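PDB 3B55: succinoglycan biosynthesis protein from Bacillus cereus ATCC 14579, which binds calcium and belongs to the erythromycin esterase-like family, although its exact biochemical role remains to be established. Local coordinates for residues L112-D117 with H136-F141; G170-S175 with I285-N290; R118-D123 with N177-N182. The protein carries 1 engineered substitution. All coordinates share one frame; numbering follows the deposited sequence.

Contact 1 of 3, residues L112-D117 with H136-F141. With CA (calcium ion), chain B.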
# COMPACT_ATOMS: atom_id res chain seq x y z
N LEU A 112 4.26 2.11 -2.05
CA LEU A 112 3.30 1.28 -2.76
C LEU A 112 3.21 -0.10 -2.17
O LEU A 112 4.19 -0.64 -1.65
CB LEU A 112 3.69 1.11 -4.23
CG LEU A 112 3.78 2.32 -5.14
CD1 LEU A 112 4.33 1.86 -6.47
CD2 LEU A 112 2.41 2.97 -5.32
N GLU A 113 2.02 -0.66 -2.29
CA GLU A 113 1.77 -2.01 -1.84
C GLU A 113 2.40 -2.84 -2.96
O GLU A 113 1.73 -3.58 -3.68
CB GLU A 113 0.28 -2.26 -1.77
CG GLU A 113 -0.05 -3.55 -1.14
CD GLU A 113 -1.34 -4.06 -1.65
OE1 GLU A 113 -2.41 -3.49 -1.31
OE2 GLU A 113 -1.27 -5.03 -2.40
N GLU A 114 3.71 -2.69 -3.10
CA GLU A 114 4.47 -3.39 -4.12
C GLU A 114 5.76 -3.89 -3.49
O GLU A 114 6.21 -3.37 -2.47
CB GLU A 114 4.78 -2.40 -5.26
CG GLU A 114 5.57 -2.98 -6.43
CD GLU A 114 4.87 -4.16 -7.06
OE1 GLU A 114 4.89 -5.25 -6.46
OE2 GLU A 114 4.30 -3.98 -8.16
N GLY A 115 6.35 -4.92 -4.08
CA GLY A 115 7.58 -5.46 -3.54
C GLY A 115 8.65 -4.39 -3.42
O GLY A 115 8.82 -3.55 -4.30
N TRP A 116 9.38 -4.42 -2.30
CA TRP A 116 10.44 -3.46 -2.06
C TRP A 116 11.51 -3.53 -3.14
O TRP A 116 12.04 -2.50 -3.55
CB TRP A 116 11.05 -3.71 -0.67
CG TRP A 116 12.38 -3.05 -0.45
CD1 TRP A 116 13.59 -3.46 -0.94
CD2 TRP A 116 12.64 -1.88 0.34
NE1 TRP A 116 14.59 -2.61 -0.50
CE2 TRP A 116 14.03 -1.64 0.29
CE3 TRP A 116 11.83 -1.02 1.09
CZ2 TRP A 116 14.63 -0.57 0.97
CZ3 TRP A 116 12.43 0.05 1.76
CH2 TRP A 116 13.81 0.26 1.69
N ASP A 117 11.82 -4.74 -3.61
CA ASP A 117 12.84 -4.90 -4.65
C ASP A 117 12.41 -4.33 -5.99
O ASP A 117 13.19 -3.66 -6.67
CB ASP A 117 13.22 -6.38 -4.83
CG ASP A 117 12.02 -7.29 -4.99
OD1 ASP A 117 10.97 -6.83 -5.49
OD2 ASP A 117 12.13 -8.47 -4.62
N HIS A 136 8.58 -4.27 -14.08
CA HIS A 136 8.77 -4.57 -12.66
C HIS A 136 7.51 -4.49 -11.83
O HIS A 136 7.47 -4.96 -10.69
CB HIS A 136 9.84 -3.64 -12.11
CG HIS A 136 11.13 -3.75 -12.85
ND1 HIS A 136 11.97 -4.83 -12.73
CD2 HIS A 136 11.69 -2.94 -13.78
CE1 HIS A 136 12.98 -4.69 -13.56
NE2 HIS A 136 12.84 -3.55 -14.21
N LEU A 137 6.47 -3.88 -12.38
CA LEU A 137 5.21 -3.79 -11.65
C LEU A 137 4.62 -5.19 -11.54
O LEU A 137 4.79 -6.02 -12.43
CB LEU A 137 4.21 -2.90 -12.40
CG LEU A 137 4.38 -1.38 -12.39
CD1 LEU A 137 3.44 -0.79 -13.43
CD2 LEU A 137 4.07 -0.81 -11.01
N THR A 138 3.93 -5.44 -10.44
CA THR A 138 3.28 -6.73 -10.23
C THR A 138 2.20 -6.81 -11.31
O THR A 138 1.58 -5.80 -11.66
CB THR A 138 2.65 -6.80 -8.83
OG1 THR A 138 3.69 -6.78 -7.85
CG2 THR A 138 1.84 -8.06 -8.65
N PRO A 139 1.95 -8.02 -11.86
CA PRO A 139 0.95 -8.25 -12.91
C PRO A 139 -0.37 -7.50 -12.76
O PRO A 139 -0.82 -6.86 -13.71
CB PRO A 139 0.77 -9.77 -12.88
CG PRO A 139 2.17 -10.23 -12.61
CD PRO A 139 2.61 -9.29 -11.49
N VAL A 140 -0.98 -7.57 -11.59
CA VAL A 140 -2.25 -6.89 -11.37
C VAL A 140 -2.10 -5.37 -11.46
O VAL A 140 -3.08 -4.66 -11.69
CB VAL A 140 -2.87 -7.27 -9.99
CG1 VAL A 140 -1.92 -6.90 -8.86
CG2 VAL A 140 -4.19 -6.57 -9.81
N PHE A 141 -0.88 -4.87 -11.28
CA PHE A 141 -0.64 -3.43 -11.36
C PHE A 141 -0.01 -3.00 -12.69
O PHE A 141 0.33 -1.83 -12.87
CB PHE A 141 0.25 -2.96 -10.20
CG PHE A 141 -0.34 -3.22 -8.85
CD1 PHE A 141 -1.62 -2.76 -8.54
CD2 PHE A 141 0.37 -3.93 -7.89
CE1 PHE A 141 -2.18 -3.01 -7.29
CE2 PHE A 141 -0.18 -4.19 -6.64
CZ PHE A 141 -1.46 -3.73 -6.34
CA CA B . -3.30 -6.20 -2.38
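The backbone N of Thr138 donates to Glu114 OE2 over 2.7 Å, arriving on the syn side but 25° out of the carboxylate plane. Thr138 OG1 also faces Glu114 OE1 as a donor, but the modelled 2.4 Å is too short to be trusted as a length. Within its own segment OE1 accepts from Gly115 N at 2.8 Å, through its anti lone pair. A bend at chi2 (58°) folds the Glu114 chain so that OE1 returns to Gly115 while OE2 faces the loop. The two N-H bonds, Gly115 to OE1 and Thr138 to OE2, grip both oxygens of this buried carboxylate and limit its rotation.

The ring of Phe141 lies beside these bonds. Glu114 OE2 sits near the ring plane at its edge, 3.9 Å from CD2, while Glu113 O lies 3.6 Å from CE2. Val140 CG1 rests over the centre of one ring face, and the His85 ring meets Phe141 edge-to-face.

The metal is held by the neighbouring acid. Glu113 OE2 binds calcium at 2.3 Å, its chain reaching out with CG anti to the backbone N (chi1 -172°), and OE1 accepts a hydrogen bond from His306 N. Glu113 is the centre of an inverse gamma turn where the chain turns a corner; its side chain goes to the metal and that of Glu114 to the 136-141 loop. With His85 NE2 as its other protein ligand, the calcium site sits where the chain leaves the C-terminal end of strand 109-112, in the central mixed sheet of this erythromycin esterase-like protein.

Contact 2 of 3, residues G170-S175 with I285-N290; sequences GMDIQS and IAMYEN
Strand 170-172 and helix 285-290 run nearly antiparallel, at 164° between their directions, with axes only 6.8 Å apart at closest approach. This is the helix-on-sheet packing of an alpha/beta fold: strand 167-172 is an outermost strand of the central mixed sheet, and helix 278-298 lies against it. The backbones come close enough for Met287 CA to make a CA-H...O contact with Met171 O, at 3.4 Å and 152° at the hydrogen.

Both methionines are selenomethionines, and their side chains pass at a slant. Met171 CG lies 3.9 Å from Met287 SE, and Met171 SE is the same distance from Met287 CB. The Met171 chain is extended beyond CG, carrying its selenium to within 3.7 Å of Met287 O, whereas the bend of Met287 at chi2 (-141°) brings its own selenium to the strand. There it also meets Asp172, whose carboxylate lies alongside it, pointing the same way. That carboxylate has polar partners of its own: OD1 accepts from Ile173 N, on its anti side and tilted out of plane, and from His283 of the same long helix.

Beside this pair, Asn290 sets its CB against Met171 CB at 3.8 Å. Past the strand's end, helix 250-268 packs on both Ile173 and Ala286, and the branch of Ile173 that reaches the helix ends with CD1 3.7 Å from Ala286 CB.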
# COMPACT_ATOMS: atom_id res chain seq x y z
N GLY A 170 8.68 0.44 -1.96
CA GLY A 170 7.83 -0.73 -1.97
C GLY A 170 7.84 -1.35 -0.57
O GLY A 170 8.90 -1.65 -0.03
N MSE A 171 6.67 -1.54 0.01
CA MSE A 171 6.61 -2.11 1.34
C MSE A 171 6.35 -3.62 1.36
O MSE A 171 6.46 -4.26 2.41
CB MSE A 171 5.54 -1.39 2.17
CG MSE A 171 4.12 -1.67 1.73
SE MSE A 171 2.81 -0.72 2.81
CE MSE A 171 1.31 -0.78 1.58
N ASP A 172 6.02 -4.20 0.21
CA ASP A 172 5.74 -5.64 0.15
C ASP A 172 6.99 -6.51 0.02
O ASP A 172 8.02 -6.05 -0.47
CB ASP A 172 4.77 -5.96 -0.99
CG ASP A 172 3.91 -7.16 -0.69
OD1 ASP A 172 4.23 -7.89 0.27
OD2 ASP A 172 2.91 -7.38 -1.41
N ILE A 173 6.87 -7.76 0.45
CA ILE A 173 7.98 -8.71 0.42
C ILE A 173 7.62 -10.10 -0.13
O ILE A 173 7.94 -11.11 0.50
CB ILE A 173 8.54 -8.93 1.84
CG1 ILE A 173 7.39 -9.33 2.77
CG2 ILE A 173 9.23 -7.68 2.33
CD1 ILE A 173 7.84 -9.78 4.15
N GLN A 174 6.99 -10.15 -1.29
CA GLN A 174 6.63 -11.44 -1.86
C GLN A 174 7.87 -12.07 -2.49
O GLN A 174 7.85 -13.21 -2.96
CB GLN A 174 5.53 -11.25 -2.90
CG GLN A 174 4.43 -10.30 -2.43
CD GLN A 174 3.03 -10.83 -2.68
OE1 GLN A 174 2.64 -11.86 -2.12
NE2 GLN A 174 2.27 -10.14 -3.52
N SER A 175 8.96 -11.31 -2.48
CA SER A 175 10.23 -11.76 -3.03
C SER A 175 11.36 -10.79 -2.69
O SER A 175 11.13 -9.66 -2.27
CB SER A 175 10.13 -11.89 -4.56
OG SER A 175 9.98 -10.62 -5.16
N ILE A 285 3.17 -6.96 9.33
CA ILE A 285 4.04 -6.33 10.31
C ILE A 285 5.18 -5.74 9.46
O ILE A 285 5.55 -4.59 9.63
CB ILE A 285 4.59 -7.36 11.33
CG1 ILE A 285 3.55 -7.56 12.44
CG2 ILE A 285 5.93 -6.90 11.89
CD1 ILE A 285 4.01 -8.47 13.56
N ALA A 286 5.69 -6.54 8.52
CA ALA A 286 6.76 -6.11 7.64
C ALA A 286 6.36 -4.89 6.79
O ALA A 286 7.13 -3.93 6.69
CB ALA A 286 7.18 -7.27 6.72
N MSE A 287 5.19 -4.93 6.16
CA MSE A 287 4.74 -3.81 5.34
C MSE A 287 4.66 -2.55 6.19
O MSE A 287 5.00 -1.46 5.74
CB MSE A 287 3.36 -4.09 4.72
CG MSE A 287 3.31 -5.30 3.79
SE MSE A 287 2.18 -5.02 2.22
CE MSE A 287 0.45 -5.19 3.05
N TYR A 288 4.20 -2.73 7.43
CA TYR A 288 4.07 -1.64 8.40
C TYR A 288 5.44 -1.05 8.68
O TYR A 288 5.62 0.17 8.65
CB TYR A 288 3.48 -2.19 9.71
CG TYR A 288 3.92 -1.47 10.97
CD1 TYR A 288 3.59 -0.13 11.18
CD2 TYR A 288 4.66 -2.13 11.95
CE1 TYR A 288 3.98 0.53 12.35
CE2 TYR A 288 5.05 -1.47 13.13
CZ TYR A 288 4.71 -0.14 13.32
OH TYR A 288 5.08 0.52 14.47
N GLU A 289 6.40 -1.94 8.95
CA GLU A 289 7.78 -1.54 9.26
C GLU A 289 8.42 -0.79 8.11
O GLU A 289 9.15 0.18 8.33
CB GLU A 289 8.64 -2.78 9.60
CG GLU A 289 8.20 -3.53 10.85
CD GLU A 289 9.20 -4.61 11.27
OE1 GLU A 289 10.02 -5.03 10.41
OE2 GLU A 289 9.16 -5.05 12.44
N ASN A 290 8.15 -1.23 6.89
CA ASN A 290 8.72 -0.59 5.72
C ASN A 290 8.11 0.78 5.48
O ASN A 290 8.79 1.70 5.04
CB ASN A 290 8.54 -1.50 4.50
CG ASN A 290 9.35 -2.77 4.61
OD1 ASN A 290 9.08 -3.78 3.95
ND2 ASN A 290 10.37 -2.73 5.46

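Contact 3 of 3, residues R118-D123 with N177-N182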
# COMPACT_ATOMS: atom_id res chain seq x y z
N ARG A 118 11.17 -4.61 -6.38
CA ARG A 118 10.66 -4.13 -7.66
C ARG A 118 10.59 -2.60 -7.68
O ARG A 118 10.90 -1.98 -8.69
CB ARG A 118 9.29 -4.78 -7.92
CG ARG A 118 9.36 -6.31 -7.91
CD ARG A 118 8.02 -7.03 -7.94
NE ARG A 118 7.45 -7.12 -9.28
CZ ARG A 118 7.05 -8.25 -9.85
NH1 ARG A 118 7.15 -9.41 -9.21
NH2 ARG A 118 6.52 -8.21 -11.06
N ALA A 119 10.21 -2.01 -6.55
CA ALA A 119 10.11 -0.55 -6.47
C ALA A 119 11.47 0.14 -6.59
O ALA A 119 11.54 1.32 -6.94
CB ALA A 119 9.43 -0.14 -5.17
N LEU A 120 12.56 -0.57 -6.29
CA LEU A 120 13.89 0.01 -6.40
C LEU A 120 14.09 0.46 -7.84
O LEU A 120 14.80 1.43 -8.10
CB LEU A 120 14.97 -1.03 -6.04
CG LEU A 120 15.07 -1.47 -4.58
CD1 LEU A 120 16.15 -2.53 -4.43
CD2 LEU A 120 15.38 -0.26 -3.70
N GLU A 121 13.45 -0.25 -8.77
CA GLU A 121 13.53 0.05 -10.20
C GLU A 121 12.54 1.14 -10.60
O GLU A 121 12.77 1.87 -11.56
CB GLU A 121 13.24 -1.21 -11.01
CG GLU A 121 14.27 -2.32 -10.89
CD GLU A 121 15.59 -1.98 -11.58
OE1 GLU A 121 15.61 -1.08 -12.44
OE2 GLU A 121 16.61 -2.64 -11.26
N LEU A 122 11.43 1.25 -9.87
CA LEU A 122 10.44 2.26 -10.18
C LEU A 122 10.99 3.60 -9.70
O LEU A 122 10.77 4.63 -10.33
CB LEU A 122 9.11 1.96 -9.47
CG LEU A 122 8.46 0.61 -9.80
CD1 LEU A 122 7.20 0.44 -8.98
CD2 LEU A 122 8.16 0.52 -11.29
N ASP A 123 11.71 3.55 -8.58
CA ASP A 123 12.31 4.74 -8.00
C ASP A 123 13.37 5.28 -8.97
O ASP A 123 13.48 6.48 -9.19
CB ASP A 123 12.95 4.39 -6.66
CG ASP A 123 13.37 5.62 -5.88
OD1 ASP A 123 12.55 6.55 -5.75
OD2 ASP A 123 14.53 5.65 -5.39
N ASN A 177 14.54 -9.99 -4.87
CA ASN A 177 15.37 -10.20 -6.05
C ASN A 177 16.82 -9.81 -5.82
O ASN A 177 17.19 -9.27 -4.78
CB ASN A 177 14.78 -9.44 -7.24
CG ASN A 177 13.32 -9.83 -7.50
OD1 ASN A 177 12.93 -10.98 -7.28
ND2 ASN A 177 12.53 -8.89 -7.99
N GLU A 178 17.65 -10.08 -6.82
CA GLU A 178 19.07 -9.82 -6.76
C GLU A 178 19.50 -8.36 -6.60
O GLU A 178 20.55 -8.08 -6.02
CB GLU A 178 19.73 -10.45 -8.00
CG GLU A 178 21.21 -10.73 -7.86
CD GLU A 178 21.71 -11.68 -8.94
OE1 GLU A 178 22.94 -11.92 -9.00
OE2 GLU A 178 20.88 -12.19 -9.71
N ASN A 179 18.70 -7.41 -7.09
CA ASN A 179 19.09 -6.01 -6.95
C ASN A 179 19.25 -5.59 -5.50
O ASN A 179 20.08 -4.75 -5.18
CB ASN A 179 18.09 -5.07 -7.67
CG ASN A 179 16.64 -5.38 -7.33
OD1 ASN A 179 16.33 -6.33 -6.60
ND2 ASN A 179 15.73 -4.56 -7.85
N VAL A 180 18.45 -6.18 -4.61
CA VAL A 180 18.55 -5.85 -3.19
C VAL A 180 19.90 -6.33 -2.66
O VAL A 180 20.58 -5.62 -1.93
CB VAL A 180 17.42 -6.53 -2.38
CG1 VAL A 180 17.73 -6.46 -0.89
CG2 VAL A 180 16.10 -5.83 -2.67
N TYR A 181 20.28 -7.55 -3.05
CA TYR A 181 21.55 -8.14 -2.63
C TYR A 181 22.74 -7.35 -3.19
O TYR A 181 23.73 -7.16 -2.48
CB TYR A 181 21.62 -9.60 -3.09
CG TYR A 181 20.65 -10.50 -2.37
CD1 TYR A 181 20.89 -10.91 -1.06
CD2 TYR A 181 19.48 -10.93 -2.99
CE1 TYR A 181 19.99 -11.73 -0.38
CE2 TYR A 181 18.57 -11.75 -2.32
CZ TYR A 181 18.83 -12.14 -1.02
OH TYR A 181 17.95 -12.95 -0.35
N ASN A 182 22.64 -6.91 -4.44
CA ASN A 182 23.72 -6.14 -5.05
C ASN A 182 23.91 -4.79 -4.38
O ASN A 182 25.01 -4.23 -4.43
CB ASN A 182 23.49 -5.95 -6.55
CG ASN A 182 23.60 -7.24 -7.33
OD1 ASN A 182 24.43 -8.10 -7.02
ND2 ASN A 182 22.79 -7.38 -8.37
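Leu120 points from its helix toward the 177-182 segment and meets two side chains there. Its CD1 methyl packs on Val180 CG2 at 3.7 Å, the two side chains crossing at about a right angle, and the same methyl lies 4.0 Å from Asn179 ND2. Leu120 thus comes up against the amide at a slant while also touching the valine.

Asn179 is turned so that its CG stands between the backbone N and the carbonyl carbon (chi1 48°), which sends the amide across toward helix 116-128. ND2 is engaged there: it donates a hydrogen bond to Asp117 O, just ahead of the 118-123 segment. Glu121 bends at chi2 and brings its carboxylate beside the amide, the two flat groups only 11° from parallel. OE2 nevertheless stops 4.0 Å from Asn179 ND2, so this is proximity between polar groups and no hydrogen bond joins the two segments directly.

Arg118 and Asn177 also meet obliquely, their flat ends turned well away from parallel. The touch is made by the arginine's aliphatic part, CG lying 4.1 Å from Asn177 ND2. The guanidinium itself turns to the loop beyond the helix, where NE donates to His136 O and NH2 weakly to Leu137 O.

The axes of 118-123 and 178-182 approach to 10.0 Å at 75°. Helix 116-128 follows strand 109-112, and helix 178-192 follows strand 167-172, its neighbour in the sheet. Asp117 OD2 accepts from Asn177 N just ahead of helix 178-192, while Val180 reaches on to Trp116 and to Asn258 of helix 250-268.

Overall arrangement
Contacts 1 and 2 are buried, with centres 11 Å apart, whereas contact 3 lies nearer the surface. Helix 116-128 links contacts 1 and 3, and hydrogen bonds run between their segments. Contacts 1 and 2 meet where the chain leaving strand 109-112 pairs with Asp172 at the end of strand 167-172, through Glu114 O and Trp116 N. Their chemistry differs accordingly: contact 1 is carboxylate-rich and includes a calcium ligand, contact 2 is chiefly apolar strand-on-helix packing, and contact 3 mixes methyl packing with amide and guanidinium groups that find their hydrogen-bonding partners beyond its own two segments.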